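Local coordinates for mitochondrial RNA-binding protein 2 (Trypanosoma brucei, PDB 2GIA), which forms with mitochondrial RNA-binding protein 1 a guide-RNA-binding complex that acts as an RNA matchmaker in mitochondrial RNA editing, at residues L62-R67 with L174-F179; V71-H76 with V95-V100; L106-G111 with F127-A132; P134-L139 with F168-S173. One frame throughout, in Å; residues are numbered along the deposited sequence.

Interaction 1: residues L62-R67 with L174-F179; sequences LRVLHR and LMLQRF
Val64 and His66 meet Phe179 in a buried strand-on-helix contact, mostly apolar, with an aromatic edge against a peptide link, where strand 60-67 of one antiparallel sheet faces the long helix 170-187. The two short segments run almost parallel, 8° apart, with axes 10.5 Å from each other, and no hydrogen bond joins them. Phe179 does most of the bridging. Its CG stands anti to the backbone N (chi1 178°), which carries the ring out to the strand. The leading atom of the ring, CZ, ends 3.5 Å from Leu65 C, and the peptide link between Leu65 and His66 lies at the ring edge, close to its plane. CB of His66 adds a further contact with CZ at 3.8 Å. Val64 comes to the ring at a slant through one methyl, CG1, 3.6 Å from Phe179 CE1. The same methyl also reaches Leu176, whose CD1 lies 4.2 Å away at a looser touch. Phe46 of strand 45-50, next to strand 60-67 in the sheet, and Phe179 meet edge-to-face, and Phe147 and Phe149 of a neighbouring mitochondrial RNA-binding protein 1 chain also meet this ring. Leu176, one turn back along the helix, packs on Phe168 of strand 160-168 and Leu109 of helix 101-109.

Interaction 2: residues V71-H76 with V95-V100; sequences VVLDYH and VMLPAV
Val71 opens the first segment with a pair of backbone bonds to Leu97: its N donates to Leu97 O at 3.0 Å, and its O accepts from Leu97 N at 2.8 Å. Together they close the ring of an antiparallel hydrogen-bonded pair. Leu97 CB sits 3.4 Å from Val71 O, while its CD1 methyl reaches over to CG1 of Val71. Val72 follows as a non-hydrogen-bonded pair with Met96, and its side chain turns to the other face of the sheet. There the two side chains lie alongside each other, pointing the same way, with Val72 CG1 4.1 Å from Met96 CG; beyond that carbon the bent methionine chain leads away. Val72 CA also makes a C-H...O contact with Val95 O at 3.4 Å. Leu73 restores the hydrogen-bonded pattern with Val95, its N giving a nearly straight bond (171°) to Val95 O and its O accepting from Val95 N. With CG anti to the carbonyl carbon (chi1 -46°), the Leu73 side chain brings CD1 to 4.0 Å from Leu97 CD1, a diagonal contact on the face shared by Val71, Val95 and Leu97. Leu180 of helix 170-187 packs on Val71 on this buried face. Over Val71 to Leu73, with the short segments running at 163°, pair types and faces alternate as in an antiparallel beta hairpin, formed here by strands 70-78 and 89-97.

Interaction 3: residues L106-G111 with F127-A132; sequences LAVLEG and FTPNPA
Val108 and Leu109, consecutive residues of helix 101-109, both reach the single ring of Phe127, although they leave the helix in different directions. This is helix-on-sheet packing: the last turn of the helix lies against strand 123-129 of an antiparallel sheet, and the turn closes in a Schellman motif at Gly111, whose phi is 82°. No hydrogen bond crosses the contact. Val108 points at the strand, and its CG1, anti to the backbone N (chi1 172°), approaches Phe127 CD2 obliquely at 3.7 Å while CB lies at the ring edge in its plane. The CG2 branch instead faces the backbone, 3.9 Å from Phe127 O. The Leu109 side chain does not set off at the strand, but its end comes in to the ring edge, the two side chains crossing at about a right angle. Phe127 is further enclosed by Phe105, Val116 and Leu176, and Phe137 of the adjacent strand packs on both Val108 and Leu109. Farther along the segment, Asn130 forms an Asx turn, its OD1 accepting from Ala132 N at 2.8 Å from above the carbonyl plane. At the Phe127 ring, CD2 of Leu109 is equidistant from CE2 and CZ, 3.8 Å from each; CG1 of Val108 touches Pro129 CD at 4.0 Å.

Interaction 4: residues P134-L139 with F168-S173; sequences PYTFTL and FDVAES
Phe137, Thr136 and Phe168 form the closely fitted part of this contact, while Tyr135 marks its looser, exposed side. The two phenylalanines are an antiparallel hydrogen-bonded pair: Phe137 N donates to Phe168 O at 3.1 Å, and Phe168 N returns a 2.9 Å bond to Phe137 O. Thr136 CA adds a C-H...O contact to Phe168 O at 3.4 Å. The side chains of Thr136 and Val170 cross at a slant, CG2 to CG2 at 4.0 Å, while the threonine OG1 is held by Ala133 O. Leu139 CB comes to the edge of the Phe168 ring, 3.9 Å from CE2. At the Phe137 ring the neighbour is polar: Ser173 OG lies in the ring plane at its edge, 3.1 Å from CD2. This hydroxyl is anchored within the helix, donating to Asp169 O, which also accepts from Ser173 N. A capping box starts the helix: Glu172 N bonds to Asp169 OD1 along an almost straight line (177°), and Asp169 N to Glu172 OE1. The other carboxylate oxygen, Asp169 OD2, is bonded to Tyr76 of a mitochondrial RNA-binding protein 1 chain.

Toward Pro134 the fit slackens. Tyr135 touches Val170 through CB, its ring leading away, and a water donates to both Tyr135 O and Val170 O, at 2.7 Å from the latter. Arg84 of a mitochondrial RNA-binding protein 1 chain packs on Tyr135 and Val170. The pairing of strands 137-145 and 160-168 ends here, where helix 170-187 begins, with Val108 and Leu109 of helix 101-109 packed on Phe137 and Val48 of strand 45-50 on Phe168.

Overall arrangement
Two antiparallel four-stranded sheets and the helices packed on them connect the four contacts. Interactions 1 and 2 share one sheet, where Leu65 O and Val72 N probably bond between adjacent strands; interactions 3 and 4 share the other through strands 123-129 and 137-145. Helix 170-187 serves both interaction 1 and interaction 4, and Leu73 CD1 against Leu139 CD2 brings interaction 2 to interaction 4. Interactions 1 and 3, both buried, have no hydrogen bond across their segments and each centres on one phenylalanine ring. Interaction 2, also buried, rests chiefly on backbone bonds. Interaction 4 alone is partly buried, and mixes strand pairing, helix capping and a bridging water.

Interaction 1: residues L62-R67 with L174-F179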
loop_
_atom_site.group_PDB
_atom_site.type_symbol
_atom_site.label_atom_id
_atom_site.label_comp_id
_atom_site.label_asym_id
_atom_site.label_seq_id
_atom_site.Cartn_x
_atom_site.Cartn_y
_atom_site.Cartn_z
ATOM N N LEU D 62 13.014 21.019 -6.735
ATOM C CA LEU D 62 12.017 20.453 -7.631
ATOM C C LEU D 62 10.872 20.059 -6.726
ATOM O O LEU D 62 11.075 19.318 -5.742
ATOM C CB LEU D 62 12.528 19.205 -8.362
ATOM C CG LEU D 62 11.499 18.586 -9.334
ATOM C CD1 LEU D 62 11.311 19.484 -10.560
ATOM C CD2 LEU D 62 11.980 17.231 -9.792
ATOM N N ARG D 63 9.685 20.603 -6.999
ATOM C CA ARG D 63 8.532 20.223 -6.218
ATOM C C ARG D 63 7.768 19.331 -7.187
ATOM O O ARG D 63 7.652 19.650 -8.392
ATOM C CB ARG D 63 7.713 21.436 -5.806
ATOM C CG ARG D 63 8.473 22.405 -4.853
ATOM C CD ARG D 63 7.506 23.397 -4.185
ATOM N NE ARG D 63 6.635 22.698 -3.240
ATOM C CZ ARG D 63 5.305 22.615 -3.314
ATOM N NH1 ARG D 63 4.632 23.197 -4.302
ATOM N NH2 ARG D 63 4.637 21.944 -2.382
ATOM N N VAL D 64 7.314 18.183 -6.687
ATOM C CA VAL D 64 6.565 17.221 -7.507
ATOM C C VAL D 64 5.163 17.218 -6.970
ATOM O O VAL D 64 4.946 16.932 -5.795
ATOM C CB VAL D 64 7.133 15.774 -7.408
ATOM C CG1 VAL D 64 6.297 14.822 -8.256
ATOM C CG2 VAL D 64 8.589 15.754 -7.858
ATOM N N LEU D 65 4.188 17.541 -7.812
ATOM C CA LEU D 65 2.828 17.573 -7.288
ATOM C C LEU D 65 1.816 16.906 -8.141
ATOM O O LEU D 65 2.088 16.539 -9.281
ATOM C CB LEU D 65 2.388 19.013 -7.027
ATOM C CG LEU D 65 2.694 20.110 -8.046
ATOM C CD1 LEU D 65 1.456 20.916 -8.308
ATOM C CD2 LEU D 65 3.763 21.018 -7.509
ATOM N N HIS D 66 0.631 16.734 -7.578
ATOM C CA HIS D 66 -0.431 16.094 -8.310
ATOM C C HIS D 66 -1.608 17.051 -8.379
ATOM O O HIS D 66 -2.162 17.455 -7.357
ATOM C CB HIS D 66 -0.829 14.790 -7.643
ATOM C CG HIS D 66 -1.762 13.974 -8.476
ATOM N ND1 HIS D 66 -3.096 13.838 -8.175
ATOM C CD2 HIS D 66 -1.557 13.281 -9.624
ATOM C CE1 HIS D 66 -3.680 13.098 -9.102
ATOM N NE2 HIS D 66 -2.765 12.745 -9.993
ATOM N N ARG D 67 -2.011 17.423 -9.590
ATOM C CA ARG D 67 -3.097 18.401 -9.704
ATOM C C ARG D 67 -3.928 18.144 -10.938
ATOM O O ARG D 67 -3.381 17.998 -12.026
ATOM C CB ARG D 67 -2.480 19.815 -9.748
ATOM C CG ARG D 67 -3.523 20.970 -9.753
ATOM C CD ARG D 67 -2.826 22.332 -9.643
ATOM N NE ARG D 67 -1.886 22.475 -10.741
ATOM C CZ ARG D 67 -0.697 23.054 -10.650
ATOM N NH1 ARG D 67 -0.278 23.565 -9.500
ATOM N NH2 ARG D 67 0.083 23.097 -11.716
ATOM N N LEU D 174 12.744 6.613 -4.015
ATOM C CA LEU D 174 11.710 5.851 -3.294
ATOM C C LEU D 174 10.518 6.781 -3.089
ATOM O O LEU D 174 9.374 6.389 -3.267
ATOM C CB LEU D 174 12.278 5.398 -1.935
ATOM C CG LEU D 174 11.390 4.520 -1.056
ATOM C CD1 LEU D 174 10.809 3.387 -1.895
ATOM C CD2 LEU D 174 12.241 3.934 0.102
ATOM N N MET D 175 10.783 8.033 -2.712
ATOM C CA MET D 175 9.700 8.987 -2.540
ATOM C C MET D 175 8.908 9.158 -3.820
ATOM O O MET D 175 7.691 9.192 -3.785
ATOM C CB MET D 175 10.222 10.354 -2.105
ATOM C CG MET D 175 10.731 10.375 -0.676
ATOM S SD MET D 175 11.568 11.949 -0.253
ATOM C CE MET D 175 10.118 12.874 -0.207
ATOM N N LEU D 176 9.598 9.262 -4.957
ATOM C CA LEU D 176 8.890 9.428 -6.226
ATOM C C LEU D 176 8.086 8.155 -6.551
ATOM O O LEU D 176 6.964 8.250 -7.031
ATOM C CB LEU D 176 9.898 9.742 -7.360
ATOM C CG LEU D 176 9.280 9.938 -8.757
ATOM C CD1 LEU D 176 8.387 11.193 -8.773
ATOM C CD2 LEU D 176 10.406 10.040 -9.795
ATOM N N GLN D 177 8.646 6.968 -6.286
ATOM C CA GLN D 177 7.906 5.746 -6.593
ATOM C C GLN D 177 6.618 5.665 -5.742
ATOM O O GLN D 177 5.564 5.289 -6.253
ATOM C CB GLN D 177 8.815 4.498 -6.381
ATOM C CG GLN D 177 8.310 3.127 -7.033
ATOM C CD GLN D 177 7.148 2.445 -6.275
ATOM O OE1 GLN D 177 6.993 2.638 -5.076
ATOM N NE2 GLN D 177 6.350 1.607 -6.980
ATOM N N ARG D 178 6.693 6.011 -4.451
ATOM C CA ARG D 178 5.472 5.949 -3.605
ATOM C C ARG D 178 4.481 7.039 -4.011
ATOM O O ARG D 178 3.263 6.831 -4.008
ATOM C CB ARG D 178 5.827 6.087 -2.108
ATOM C CG ARG D 178 6.769 4.962 -1.587
ATOM C CD ARG D 178 6.351 3.566 -2.129
ATOM N NE ARG D 178 4.985 3.139 -1.745
ATOM C CZ ARG D 178 4.308 2.142 -2.334
ATOM N NH1 ARG D 178 4.852 1.464 -3.355
ATOM N NH2 ARG D 178 3.119 1.758 -1.855
ATOM N N PHE D 179 5.005 8.221 -4.325
ATOM C CA PHE D 179 4.151 9.323 -4.740
ATOM C C PHE D 179 3.368 8.951 -6.005
ATOM O O PHE D 179 2.152 9.123 -6.050
ATOM C CB PHE D 179 4.991 10.583 -5.017
ATOM C CG PHE D 179 4.154 11.758 -5.498
ATOM C CD1 PHE D 179 3.998 12.002 -6.863
ATOM C CD2 PHE D 179 3.538 12.607 -4.593
ATOM C CE1 PHE D 179 3.245 13.086 -7.306
ATOM C CE2 PHE D 179 2.778 13.709 -5.013
ATOM C CZ PHE D 179 2.633 13.953 -6.381
#

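Interaction 2: residues V71-H76 with V95-V100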
loop_
_atom_site.group_PDB
_atom_site.type_symbol
_atom_site.label_atom_id
_atom_site.label_comp_id
_atom_site.label_asym_id
_atom_site.label_seq_id
_atom_site.Cartn_x
_atom_site.Cartn_y
_atom_site.Cartn_z
ATOM N N VAL D 71 0.698 14.936 -13.147
ATOM C CA VAL D 71 1.810 14.979 -12.226
ATOM C C VAL D 71 2.539 16.230 -12.755
ATOM O O VAL D 71 2.863 16.323 -13.943
ATOM C CB VAL D 71 2.756 13.769 -12.332
ATOM C CG1 VAL D 71 4.099 14.060 -11.575
ATOM C CG2 VAL D 71 2.086 12.549 -11.662
ATOM N N VAL D 72 2.768 17.192 -11.880
ATOM C CA VAL D 72 3.457 18.413 -12.259
ATOM C C VAL D 72 4.866 18.493 -11.663
ATOM O O VAL D 72 5.076 18.257 -10.463
ATOM C CB VAL D 72 2.645 19.625 -11.785
ATOM C CG1 VAL D 72 3.212 20.915 -12.406
ATOM C CG2 VAL D 72 1.185 19.427 -12.141
ATOM N N LEU D 73 5.841 18.832 -12.488
ATOM C CA LEU D 73 7.193 18.977 -11.994
ATOM C C LEU D 73 7.487 20.491 -12.011
ATOM O O LEU D 73 7.529 21.100 -13.081
ATOM C CB LEU D 73 8.177 18.234 -12.905
ATOM C CG LEU D 73 7.776 16.809 -13.322
ATOM C CD1 LEU D 73 8.828 16.153 -14.196
ATOM C CD2 LEU D 73 7.578 15.985 -12.030
ATOM N N ASP D 74 7.629 21.104 -10.834
ATOM C CA ASP D 74 7.935 22.547 -10.745
ATOM C C ASP D 74 9.408 22.733 -10.399
ATOM O O ASP D 74 9.835 22.486 -9.257
ATOM C CB ASP D 74 7.094 23.238 -9.675
ATOM C CG ASP D 74 5.681 23.554 -10.133
ATOM O OD1 ASP D 74 5.359 23.380 -11.310
ATOM O OD2 ASP D 74 4.869 23.993 -9.289
ATOM N N TYR D 75 10.208 23.156 -11.381
ATOM C CA TYR D 75 11.627 23.365 -11.136
ATOM C C TYR D 75 11.953 24.812 -10.724
ATOM O O TYR D 75 11.510 25.773 -11.378
ATOM C CB TYR D 75 12.422 22.986 -12.373
ATOM C CG TYR D 75 13.898 23.148 -12.180
ATOM C CD1 TYR D 75 14.525 24.362 -12.466
ATOM C CD2 TYR D 75 14.679 22.093 -11.688
ATOM C CE1 TYR D 75 15.890 24.528 -12.268
ATOM C CE2 TYR D 75 16.044 22.239 -11.501
ATOM C CZ TYR D 75 16.646 23.467 -11.792
ATOM O OH TYR D 75 17.996 23.631 -11.599
ATOM N N HIS D 76 12.716 24.946 -9.641
ATOM C CA HIS D 76 13.121 26.236 -9.078
ATOM C C HIS D 76 14.642 26.355 -8.930
ATOM O O HIS D 76 15.323 25.366 -8.666
ATOM C CB HIS D 76 12.571 26.425 -7.665
ATOM C CG HIS D 76 11.111 26.137 -7.529
ATOM N ND1 HIS D 76 10.201 27.100 -7.171
ATOM C CD2 HIS D 76 10.413 24.983 -7.651
ATOM C CE1 HIS D 76 9.003 26.554 -7.071
ATOM N NE2 HIS D 76 9.104 25.269 -7.357
ATOM N N VAL D 95 6.652 21.608 -15.760
ATOM C CA VAL D 95 6.325 20.570 -16.747
ATOM C C VAL D 95 5.088 19.801 -16.278
ATOM O O VAL D 95 5.029 19.313 -15.134
ATOM C CB VAL D 95 7.472 19.552 -16.876
ATOM C CG1 VAL D 95 7.079 18.434 -17.859
ATOM C CG2 VAL D 95 8.746 20.244 -17.303
ATOM N N MET D 96 4.096 19.669 -17.141
ATOM C CA MET D 96 2.918 18.943 -16.728
ATOM C C MET D 96 2.872 17.650 -17.478
ATOM O O MET D 96 2.840 17.638 -18.698
ATOM C CB MET D 96 1.671 19.753 -16.983
ATOM C CG MET D 96 1.674 21.073 -16.257
ATOM S SD MET D 96 -0.029 21.626 -16.046
ATOM C CE MET D 96 -0.693 21.458 -17.734
ATOM N N LEU D 97 2.881 16.553 -16.731
ATOM C CA LEU D 97 2.860 15.226 -17.304
ATOM C C LEU D 97 1.461 14.642 -17.202
ATOM O O LEU D 97 0.919 14.479 -16.108
ATOM C CB LEU D 97 3.810 14.298 -16.539
ATOM C CG LEU D 97 5.264 14.702 -16.256
ATOM C CD1 LEU D 97 5.871 13.689 -15.288
ATOM C CD2 LEU D 97 6.060 14.744 -17.546
ATOM N N PRO D 98 0.864 14.291 -18.346
ATOM C CA PRO D 98 -0.476 13.703 -18.415
ATOM C C PRO D 98 -0.418 12.340 -17.717
ATOM O O PRO D 98 0.655 11.719 -17.623
ATOM C CB PRO D 98 -0.711 13.520 -19.914
ATOM C CG PRO D 98 0.237 14.471 -20.548
ATOM C CD PRO D 98 1.458 14.420 -19.684
ATOM N N ALA D 99 -1.579 11.869 -17.296
ATOM C CA ALA D 99 -1.714 10.617 -16.582
ATOM C C ALA D 99 -1.068 9.419 -17.242
ATOM O O ALA D 99 -0.608 8.515 -16.555
ATOM C CB ALA D 99 -3.179 10.331 -16.316
ATOM N N VAL D 100 -1.015 9.400 -18.566
ATOM C CA VAL D 100 -0.419 8.260 -19.247
ATOM C C VAL D 100 1.057 8.051 -18.903
ATOM O O VAL D 100 1.556 6.923 -19.006
ATOM C CB VAL D 100 -0.576 8.381 -20.789
ATOM C CG1 VAL D 100 0.182 9.609 -21.296
ATOM C CG2 VAL D 100 -0.062 7.120 -21.470
#

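Interaction 3: residues L106-G111 with F127-A132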
loop_
_atom_site.group_PDB
_atom_site.type_symbol
_atom_site.label_atom_id
_atom_site.label_comp_id
_atom_site.label_asym_id
_atom_site.label_seq_id
_atom_site.Cartn_x
_atom_site.Cartn_y
_atom_site.Cartn_z
ATOM N N LEU D 106 6.928 4.811 -13.506
ATOM C CA LEU D 106 6.967 3.706 -12.544
ATOM C C LEU D 106 7.773 2.561 -13.128
ATOM O O LEU D 106 8.547 1.888 -12.415
ATOM C CB LEU D 106 5.518 3.234 -12.170
ATOM C CG LEU D 106 4.859 4.217 -11.170
ATOM C CD1 LEU D 106 3.348 3.901 -11.066
ATOM C CD2 LEU D 106 5.521 4.112 -9.770
ATOM N N ALA D 107 7.601 2.314 -14.433
ATOM C CA ALA D 107 8.329 1.204 -15.036
ATOM C C ALA D 107 9.847 1.386 -14.900
ATOM O O ALA D 107 10.571 0.402 -14.735
ATOM C CB ALA D 107 7.924 1.017 -16.515
ATOM N N VAL D 108 10.322 2.632 -14.945
ATOM C CA VAL D 108 11.752 2.885 -14.798
ATOM C C VAL D 108 12.157 2.697 -13.325
ATOM O O VAL D 108 13.124 1.993 -13.030
ATOM C CB VAL D 108 12.134 4.316 -15.299
ATOM C CG1 VAL D 108 13.618 4.646 -14.945
ATOM C CG2 VAL D 108 11.914 4.405 -16.844
ATOM N N LEU D 109 11.392 3.284 -12.404
ATOM C CA LEU D 109 11.679 3.165 -10.972
ATOM C C LEU D 109 11.663 1.704 -10.510
ATOM O O LEU D 109 12.422 1.318 -9.636
ATOM C CB LEU D 109 10.625 3.968 -10.158
ATOM C CG LEU D 109 10.710 5.488 -10.398
ATOM C CD1 LEU D 109 9.442 6.256 -9.980
ATOM C CD2 LEU D 109 11.885 5.997 -9.597
ATOM N N GLU D 110 10.819 0.893 -11.123
ATOM C CA GLU D 110 10.691 -0.496 -10.688
ATOM C C GLU D 110 11.611 -1.445 -11.434
ATOM O O GLU D 110 11.539 -2.646 -11.231
ATOM C CB GLU D 110 9.199 -0.954 -10.771
ATOM C CG GLU D 110 8.301 -0.171 -9.797
ATOM C CD GLU D 110 6.830 -0.420 -10.040
ATOM O OE1 GLU D 110 6.518 -1.438 -10.685
ATOM O OE2 GLU D 110 5.985 0.384 -9.588
ATOM N N GLY D 111 12.442 -0.885 -12.315
ATOM C CA GLY D 111 13.439 -1.666 -13.040
ATOM C C GLY D 111 13.019 -2.425 -14.273
ATOM O O GLY D 111 13.789 -3.202 -14.810
ATOM N N PHE D 127 14.052 10.218 -18.226
ATOM C CA PHE D 127 14.183 9.805 -16.833
ATOM C C PHE D 127 14.792 8.420 -16.969
ATOM O O PHE D 127 14.196 7.537 -17.557
ATOM C CB PHE D 127 12.795 9.730 -16.135
ATOM C CG PHE D 127 12.876 9.394 -14.679
ATOM C CD1 PHE D 127 13.234 10.376 -13.749
ATOM C CD2 PHE D 127 12.636 8.095 -14.233
ATOM C CE1 PHE D 127 13.361 10.079 -12.375
ATOM C CE2 PHE D 127 12.759 7.780 -12.881
ATOM C CZ PHE D 127 13.123 8.779 -11.941
ATOM N N THR D 128 15.961 8.237 -16.376
ATOM C CA THR D 128 16.682 6.999 -16.500
ATOM C C THR D 128 17.399 6.667 -15.212
ATOM O O THR D 128 17.579 7.537 -14.346
ATOM C CB THR D 128 17.757 7.186 -17.599
ATOM O OG1 THR D 128 18.611 8.263 -17.200
ATOM C CG2 THR D 128 17.116 7.608 -18.924
ATOM N N PRO D 129 17.829 5.405 -15.062
ATOM C CA PRO D 129 18.557 5.009 -13.853
ATOM C C PRO D 129 19.939 5.668 -13.935
ATOM O O PRO D 129 20.462 5.920 -15.027
ATOM C CB PRO D 129 18.702 3.491 -13.971
ATOM C CG PRO D 129 17.767 3.085 -15.033
ATOM C CD PRO D 129 17.467 4.252 -15.899
ATOM N N ASN D 130 20.527 5.960 -12.789
ATOM C CA ASN D 130 21.856 6.551 -12.781
ATOM C C ASN D 130 22.834 5.412 -12.484
ATOM O O ASN D 130 22.764 4.780 -11.436
ATOM C CB ASN D 130 21.976 7.636 -11.710
ATOM C CG ASN D 130 23.359 8.262 -11.688
ATOM O OD1 ASN D 130 24.322 7.655 -12.170
ATOM N ND2 ASN D 130 23.470 9.469 -11.130
ATOM N N PRO D 131 23.754 5.132 -13.418
ATOM C CA PRO D 131 24.768 4.076 -13.300
ATOM C C PRO D 131 25.603 4.162 -12.021
ATOM O O PRO D 131 26.025 3.142 -11.489
ATOM C CB PRO D 131 25.655 4.294 -14.532
ATOM C CG PRO D 131 24.763 4.973 -15.513
ATOM C CD PRO D 131 23.907 5.887 -14.677
ATOM N N ALA D 132 25.857 5.382 -11.555
ATOM C CA ALA D 132 26.672 5.631 -10.368
ATOM C C ALA D 132 26.280 4.895 -9.084
ATOM O O ALA D 132 27.135 4.661 -8.232
ATOM C CB ALA D 132 26.715 7.135 -10.086
#

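Interaction 4: residues P134-L139 with F168-S173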
loop_
_atom_site.group_PDB
_atom_site.type_symbol
_atom_site.label_atom_id
_atom_site.label_comp_id
_atom_site.label_asym_id
_atom_site.label_seq_id
_atom_site.Cartn_x
_atom_site.Cartn_y
_atom_site.Cartn_z
ATOM N N PRO D 134 23.039 1.964 -7.337
ATOM C CA PRO D 134 21.757 1.269 -7.511
ATOM C C PRO D 134 20.612 2.067 -6.915
ATOM O O PRO D 134 20.773 2.807 -5.939
ATOM C CB PRO D 134 21.956 -0.058 -6.763
ATOM C CG PRO D 134 23.431 -0.266 -6.809
ATOM C CD PRO D 134 23.975 1.133 -6.556
ATOM N N TYR D 135 19.445 1.907 -7.517
ATOM C CA TYR D 135 18.266 2.576 -7.020
ATOM C C TYR D 135 18.317 4.103 -7.060
ATOM O O TYR D 135 17.648 4.746 -6.254
ATOM C CB TYR D 135 17.996 2.096 -5.585
ATOM C CG TYR D 135 17.853 0.578 -5.488
ATOM C CD1 TYR D 135 16.847 -0.085 -6.185
ATOM C CD2 TYR D 135 18.763 -0.194 -4.755
ATOM C CE1 TYR D 135 16.744 -1.463 -6.169
ATOM C CE2 TYR D 135 18.670 -1.598 -4.734
ATOM C CZ TYR D 135 17.657 -2.217 -5.443
ATOM O OH TYR D 135 17.530 -3.589 -5.436
ATOM N N THR D 136 19.113 4.685 -7.966
ATOM C CA THR D 136 19.179 6.155 -8.100
ATOM C C THR D 136 18.829 6.449 -9.555
ATOM O O THR D 136 19.053 5.624 -10.446
ATOM C CB THR D 136 20.576 6.778 -7.757
ATOM O OG1 THR D 136 21.556 6.329 -8.701
ATOM C CG2 THR D 136 20.995 6.395 -6.324
ATOM N N PHE D 137 18.270 7.630 -9.780
ATOM C CA PHE D 137 17.783 7.977 -11.094
ATOM C C PHE D 137 18.090 9.415 -11.432
ATOM O O PHE D 137 18.419 10.206 -10.548
ATOM C CB PHE D 137 16.272 7.751 -11.136
ATOM C CG PHE D 137 15.882 6.322 -10.897
ATOM C CD1 PHE D 137 15.677 5.454 -11.967
ATOM C CD2 PHE D 137 15.812 5.816 -9.603
ATOM C CE1 PHE D 137 15.409 4.091 -11.744
ATOM C CE2 PHE D 137 15.544 4.458 -9.373
ATOM C CZ PHE D 137 15.345 3.598 -10.442
ATOM N N THR D 138 17.952 9.735 -12.722
ATOM C CA THR D 138 18.227 11.079 -13.204
ATOM C C THR D 138 17.158 11.654 -14.126
ATOM O O THR D 138 16.781 11.012 -15.088
ATOM C CB THR D 138 19.568 11.116 -14.004
ATOM O OG1 THR D 138 20.639 10.712 -13.142
ATOM C CG2 THR D 138 19.828 12.552 -14.509
ATOM N N LEU D 139 16.674 12.854 -13.810
ATOM C CA LEU D 139 15.709 13.562 -14.651
ATOM C C LEU D 139 16.560 14.640 -15.401
ATOM O O LEU D 139 17.216 15.470 -14.754
ATOM C CB LEU D 139 14.638 14.278 -13.799
ATOM C CG LEU D 139 13.625 15.157 -14.574
ATOM C CD1 LEU D 139 12.891 14.318 -15.569
ATOM C CD2 LEU D 139 12.620 15.852 -13.645
ATOM N N PHE D 168 18.033 12.024 -8.386
ATOM C CA PHE D 168 17.211 11.456 -7.333
ATOM C C PHE D 168 18.061 10.395 -6.644
ATOM O O PHE D 168 18.378 9.384 -7.276
ATOM C CB PHE D 168 15.971 10.770 -7.929
ATOM C CG PHE D 168 14.912 11.724 -8.405
ATOM C CD1 PHE D 168 13.725 11.891 -7.676
ATOM C CD2 PHE D 168 15.104 12.467 -9.576
ATOM C CE1 PHE D 168 12.744 12.791 -8.118
ATOM C CE2 PHE D 168 14.135 13.376 -10.031
ATOM C CZ PHE D 168 12.953 13.540 -9.309
ATOM N N ASP D 169 18.443 10.608 -5.391
ATOM C CA ASP D 169 19.204 9.574 -4.683
ATOM C C ASP D 169 18.248 8.443 -4.231
ATOM O O ASP D 169 17.085 8.411 -4.630
ATOM C CB ASP D 169 20.014 10.162 -3.496
ATOM C CG ASP D 169 19.144 10.643 -2.326
ATOM O OD1 ASP D 169 17.935 10.336 -2.267
ATOM O OD2 ASP D 169 19.690 11.335 -1.434
ATOM N N VAL D 170 18.745 7.495 -3.450
ATOM C CA VAL D 170 17.927 6.361 -3.035
ATOM C C VAL D 170 16.634 6.762 -2.346
ATOM O O VAL D 170 15.595 6.174 -2.622
ATOM C CB VAL D 170 18.684 5.423 -2.103
ATOM C CG1 VAL D 170 17.779 4.289 -1.649
ATOM C CG2 VAL D 170 19.871 4.869 -2.822
ATOM N N ALA D 171 16.710 7.723 -1.442
ATOM C CA ALA D 171 15.519 8.192 -0.723
ATOM C C ALA D 171 14.559 8.928 -1.644
ATOM O O ALA D 171 13.365 8.683 -1.622
ATOM C CB ALA D 171 15.920 9.109 0.445
ATOM N N GLU D 172 15.079 9.858 -2.430
ATOM C CA GLU D 172 14.241 10.655 -3.335
ATOM C C GLU D 172 13.543 9.824 -4.401
ATOM O O GLU D 172 12.405 10.135 -4.796
ATOM C CB GLU D 172 15.116 11.766 -3.978
ATOM C CG GLU D 172 15.667 12.696 -2.893
ATOM C CD GLU D 172 16.893 13.561 -3.338
ATOM O OE1 GLU D 172 17.617 13.169 -4.278
ATOM O OE2 GLU D 172 17.117 14.622 -2.720
ATOM N N SER D 173 14.209 8.770 -4.866
ATOM C CA SER D 173 13.651 7.895 -5.872
ATOM C C SER D 173 12.516 7.083 -5.243
ATOM O O SER D 173 11.475 6.868 -5.863
ATOM C CB SER D 173 14.727 6.935 -6.381
ATOM O OG SER D 173 15.728 7.665 -7.064
HETATM O O HOH W 1 15.449 3.884 -4.100
#